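Side-chain contacts in Per a 4 allergen (Periplaneta americana, PDB 3EBW), which is a major cockroach allergen of the lipocalin family recognised by IgE and, as in other lipocalins, probably carries small hydrophobic molecules in its beta barrel: residues T128-D131 against D132-A136; L13-T16 against K17-G20. All blocks are in the same frame, centred on the assembly; numbering follows the deposited sequence.

Interaction 1: residues T128-D131 against D132-A136; sequences TSFD and DATKA
D131 and T134 meet through a single oxygen. OD2 of D131 accepts from T134 N at 2.7 Å, in a nearly straight bond (168° at the hydrogen), and again from T134 OG1, also 2.7 Å from it. Both donors come in on the syn side of the carboxylate but from opposite faces of its plane, each roughly 30° out of it, so that one oxygen is gripped from above and below. Two torsions make the double grip possible. D131 holds CG between its backbone N and carbonyl carbon (chi1 56°), which folds the carboxylate forward over the first turn; T134 sets OG1 beside its own N, presenting hydroxyl and amide to the same acceptor. A133 adds a methyl group alongside, CB lying 3.4 Å from D131 OD2.

This is a classic N-cap. D131 stands just ahead of helix 132-142, the helix that in lipocalins follows the last long strand of the barrel and packs against its outside. The carboxylate lies at the end where amides lack acceptors, and its negative charge would be expected to suit the helix dipole. The backbone helps less: K135 N to D131 O is a weak bond of 3.3 Å.

Beneath the cap runs an apolar seam. F130 CD1 touches T134 CG2 at 3.6 Å, the methyl reaching the ring obliquely, while F130 CB rests on K135 CG at the same distance of 3.6 Å. T134 thus divides its work, hydroxyl to the carboxylate and methyl to the ring. Further out, F130 is held against L25, I123 and S125 of the barrel strands and against L149, which K135 also touches; T104 and Y105 border T134.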
loop_
_atom_site.group_PDB
_atom_site.type_symbol
_atom_site.label_atom_id
_atom_site.label_comp_id
_atom_site.label_asym_id
_atom_site.label_seq_id
_atom_site.Cartn_x
_atom_site.Cartn_y
_atom_site.Cartn_z
ATOM N N THR A 128 16.719 14.721 0.790
ATOM C CA THR A 128 15.327 14.571 0.386
ATOM C C THR A 128 15.242 13.516 -0.695
ATOM O O THR A 128 14.232 13.423 -1.372
ATOM C CB THR A 128 14.741 15.858 -0.186
ATOM O OG1 THR A 128 15.670 16.417 -1.120
ATOM C CG2 THR A 128 14.423 16.849 0.919
ATOM N N SER A 129 16.305 12.724 -0.856
ATOM C CA SER A 129 16.343 11.660 -1.869
ATOM C C SER A 129 17.627 10.856 -1.775
ATOM O O SER A 129 18.635 11.346 -1.284
ATOM C CB SER A 129 16.242 12.262 -3.263
ATOM O OG SER A 129 17.247 13.245 -3.449
ATOM N N PHE A 130 17.602 9.626 -2.263
ATOM C CA PHE A 130 18.790 8.783 -2.204
ATOM C C PHE A 130 19.624 8.774 -3.484
ATOM O O PHE A 130 19.081 8.779 -4.581
ATOM C CB PHE A 130 18.402 7.330 -1.904
ATOM C CG PHE A 130 17.812 7.109 -0.533
ATOM C CD1 PHE A 130 18.298 7.791 0.578
ATOM C CD2 PHE A 130 16.813 6.164 -0.349
ATOM C CE1 PHE A 130 17.795 7.529 1.839
ATOM C CE2 PHE A 130 16.319 5.903 0.898
ATOM C CZ PHE A 130 16.806 6.584 1.997
ATOM N N ASP A 131 20.945 8.764 -3.347
ATOM C CA ASP A 131 21.805 8.669 -4.521
ATOM C C ASP A 131 21.921 7.162 -4.754
ATOM O O ASP A 131 21.820 6.382 -3.811
ATOM C CB ASP A 131 23.182 9.299 -4.262
ATOM C CG ASP A 131 23.899 8.699 -3.066
ATOM O OD1 ASP A 131 24.984 9.209 -2.713
ATOM O OD2 ASP A 131 23.393 7.725 -2.478
ATOM N N ASP A 132 22.108 6.740 -5.997
ATOM C CA ASP A 132 22.183 5.311 -6.286
ATOM C C ASP A 132 23.048 4.547 -5.293
ATOM O O ASP A 132 22.827 3.363 -5.049
ATOM C CB ASP A 132 22.657 5.106 -7.726
ATOM C CG ASP A 132 21.631 5.603 -8.737
ATOM O OD1 ASP A 132 20.605 4.915 -8.929
ATOM O OD2 ASP A 132 21.831 6.691 -9.317
ATOM N N ALA A 133 24.010 5.242 -4.699
ATOM C CA ALA A 133 24.893 4.633 -3.712
ATOM C C ALA A 133 24.090 4.130 -2.512
ATOM O O ALA A 133 24.031 2.926 -2.240
ATOM C CB ALA A 133 25.923 5.651 -3.251
ATOM N N THR A 134 23.480 5.072 -1.797
ATOM C CA THR A 134 22.669 4.772 -0.620
ATOM C C THR A 134 21.645 3.674 -0.934
ATOM O O THR A 134 21.709 2.586 -0.362
ATOM C CB THR A 134 21.937 6.055 -0.110
ATOM O OG1 THR A 134 22.893 7.102 0.107
ATOM C CG2 THR A 134 21.218 5.781 1.197
ATOM N N LYS A 135 20.717 3.960 -1.849
ATOM C CA LYS A 135 19.683 2.998 -2.249
ATOM C C LYS A 135 20.210 1.565 -2.221
ATOM O O LYS A 135 19.545 0.644 -1.734
ATOM C CB LYS A 135 19.173 3.304 -3.662
ATOM C CG LYS A 135 18.019 4.282 -3.746
ATOM C CD LYS A 135 17.223 4.011 -5.015
ATOM C CE LYS A 135 15.870 4.708 -5.010
ATOM N NZ LYS A 135 14.877 4.022 -5.898
ATOM N N ALA A 136 21.411 1.393 -2.758
ATOM C CA ALA A 136 22.058 0.092 -2.800
ATOM C C ALA A 136 22.089 -0.503 -1.400
ATOM O O ALA A 136 21.609 -1.621 -1.161
ATOM C CB ALA A 136 23.475 0.245 -3.327
#

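Interaction 2: residues L13-T16 against K17-G20; sequences LDMT and KYVG
A selenium atom beside a tyrosine ring marks this contact: M15, present as selenomethionine, makes a Met-aromatic contact with Y18, its SE 4.7 Å from the ring centroid and 36° off the ring normal, so the approach is oblique. The residues belong to the approach to strand 20-27, the first strand of the lipocalin barrel, where G20 and W22 supply the glycine and tryptophan of the G-X-W signature. Y18 stacks on W22, meets Y44 edge-to-face and hydrogen-bonds S106 through its hydroxyl, which ties the ring to several parts of the barrel.

M15 and Y18 lie side by side and point the same way. The bend of M15 at chi2 sets SE 4.0 Å from Y18 CB, and the bend at chi3 turns CE to the same distance from Y18 CD2. Y18 swings CG anti to its backbone N (chi1 -158°), which lays the side chain beside that of M15.

The backbone joins the pair too, by a weak bond of 3.5 Å from Y18 N to M15 O. A type I beta turn runs from T16 to V19, closed by a weak bond of 3.4 Å from V19 N to T16 O. Two residues before that bond, K17 N donates to D14 O at 2.6 Å.

On the outer side D14 serves two neighbours with different oxygens. OD1 accepts from T16 OG1 on its syn side, 27° out of the carboxylate plane. OD2 lies instead against the aliphatic chain of K17, which crosses it at about a right angle, with K17 CG 3.4 Å from D14 OD2.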
loop_
_atom_site.group_PDB
_atom_site.type_symbol
_atom_site.label_atom_id
_atom_site.label_comp_id
_atom_site.label_asym_id
_atom_site.label_seq_id
_atom_site.Cartn_x
_atom_site.Cartn_y
_atom_site.Cartn_z
ATOM N N LEU A 13 22.627 1.253 19.082
ATOM C CA LEU A 13 21.731 2.359 18.798
ATOM C C LEU A 13 21.962 3.485 19.804
ATOM O O LEU A 13 22.014 3.260 20.998
ATOM C CB LEU A 13 20.270 1.885 18.838
ATOM C CG LEU A 13 19.211 2.987 18.672
ATOM C CD1 LEU A 13 19.388 3.705 17.339
ATOM C CD2 LEU A 13 17.836 2.378 18.811
ATOM N N ASP A 14 22.103 4.700 19.299
ATOM C CA ASP A 14 22.335 5.867 20.134
ATOM C C ASP A 14 21.425 7.019 19.644
ATOM O O ASP A 14 21.812 7.839 18.806
ATOM C CB ASP A 14 23.827 6.236 20.057
ATOM C CG ASP A 14 24.188 7.427 20.921
ATOM O OD1 ASP A 14 23.375 7.816 21.777
ATOM O OD2 ASP A 14 25.293 7.980 20.753
HETATM N N MSE A 15 20.209 7.059 20.186
HETATM C CA MSE A 15 19.225 8.065 19.816
HETATM C C MSE A 15 19.742 9.477 19.926
HETATM O O MSE A 15 19.085 10.415 19.523
HETATM C CB MSE A 15 17.943 7.899 20.637
HETATM C CG MSE A 15 17.149 6.658 20.250
HETATM SE SE MSE A 15 16.765 6.557 18.322
HETATM C CE MSE A 15 15.132 7.597 18.361
ATOM N N THR A 16 20.936 9.635 20.460
ATOM C CA THR A 16 21.497 10.957 20.573
ATOM C C THR A 16 22.118 11.275 19.229
ATOM O O THR A 16 22.118 12.418 18.802
ATOM C CB THR A 16 22.549 11.002 21.673
ATOM O OG1 THR A 16 22.044 10.309 22.819
ATOM C CG2 THR A 16 22.836 12.437 22.068
ATOM N N LYS A 17 22.639 10.252 18.561
ATOM C CA LYS A 17 23.244 10.423 17.243
ATOM C C LYS A 17 22.156 10.447 16.167
ATOM O O LYS A 17 22.436 10.645 14.985
ATOM C CB LYS A 17 24.207 9.273 16.942
ATOM C CG LYS A 17 25.553 9.341 17.645
ATOM C CD LYS A 17 26.408 8.153 17.220
ATOM C CE LYS A 17 27.798 8.179 17.808
ATOM N NZ LYS A 17 28.462 6.874 17.546
ATOM N N TYR A 18 20.914 10.233 16.590
ATOM C CA TYR A 18 19.781 10.211 15.679
ATOM C C TYR A 18 19.145 11.582 15.624
ATOM O O TYR A 18 18.171 11.797 14.916
ATOM C CB TYR A 18 18.749 9.200 16.158
ATOM C CG TYR A 18 17.838 8.740 15.053
ATOM C CD1 TYR A 18 18.299 7.875 14.063
ATOM C CD2 TYR A 18 16.525 9.200 14.970
ATOM C CE1 TYR A 18 17.484 7.486 13.023
ATOM C CE2 TYR A 18 15.706 8.819 13.938
ATOM C CZ TYR A 18 16.185 7.962 12.958
ATOM O OH TYR A 18 15.372 7.614 11.898
ATOM N N VAL A 19 19.685 12.503 16.410
ATOM C CA VAL A 19 19.179 13.862 16.449
ATOM C C VAL A 19 19.100 14.411 15.029
ATOM O O VAL A 19 19.809 13.945 14.139
ATOM C CB VAL A 19 20.097 14.760 17.338
ATOM C CG1 VAL A 19 20.177 16.177 16.780
ATOM C CG2 VAL A 19 19.546 14.800 18.770
ATOM N N GLY A 20 18.223 15.383 14.815
ATOM C CA GLY A 20 18.103 15.958 13.490
ATOM C C GLY A 20 16.767 15.802 12.768
ATOM O O GLY A 20 15.738 15.478 13.369
#

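How the interactions relate
Both interactions are local, each within one continuous run of chain where it enters a regular element: interaction 1 begins helix 132-142 and interaction 2 leads into strand 20-27. Their centres are 21 Å apart and they do not touch, yet each leans on strand 20-27, the former through L25 and F26, the latter through W22. Interaction 1 is a surface contact without a buried residue, dominated by a capping carboxylate and the amide and hydroxyl that donate to it. Interaction 2 is partly buried; an inward selenium-aromatic pair gives it an apolar core, while its aspartate works at the outer side, binding a threonine hydroxyl without capping a helix.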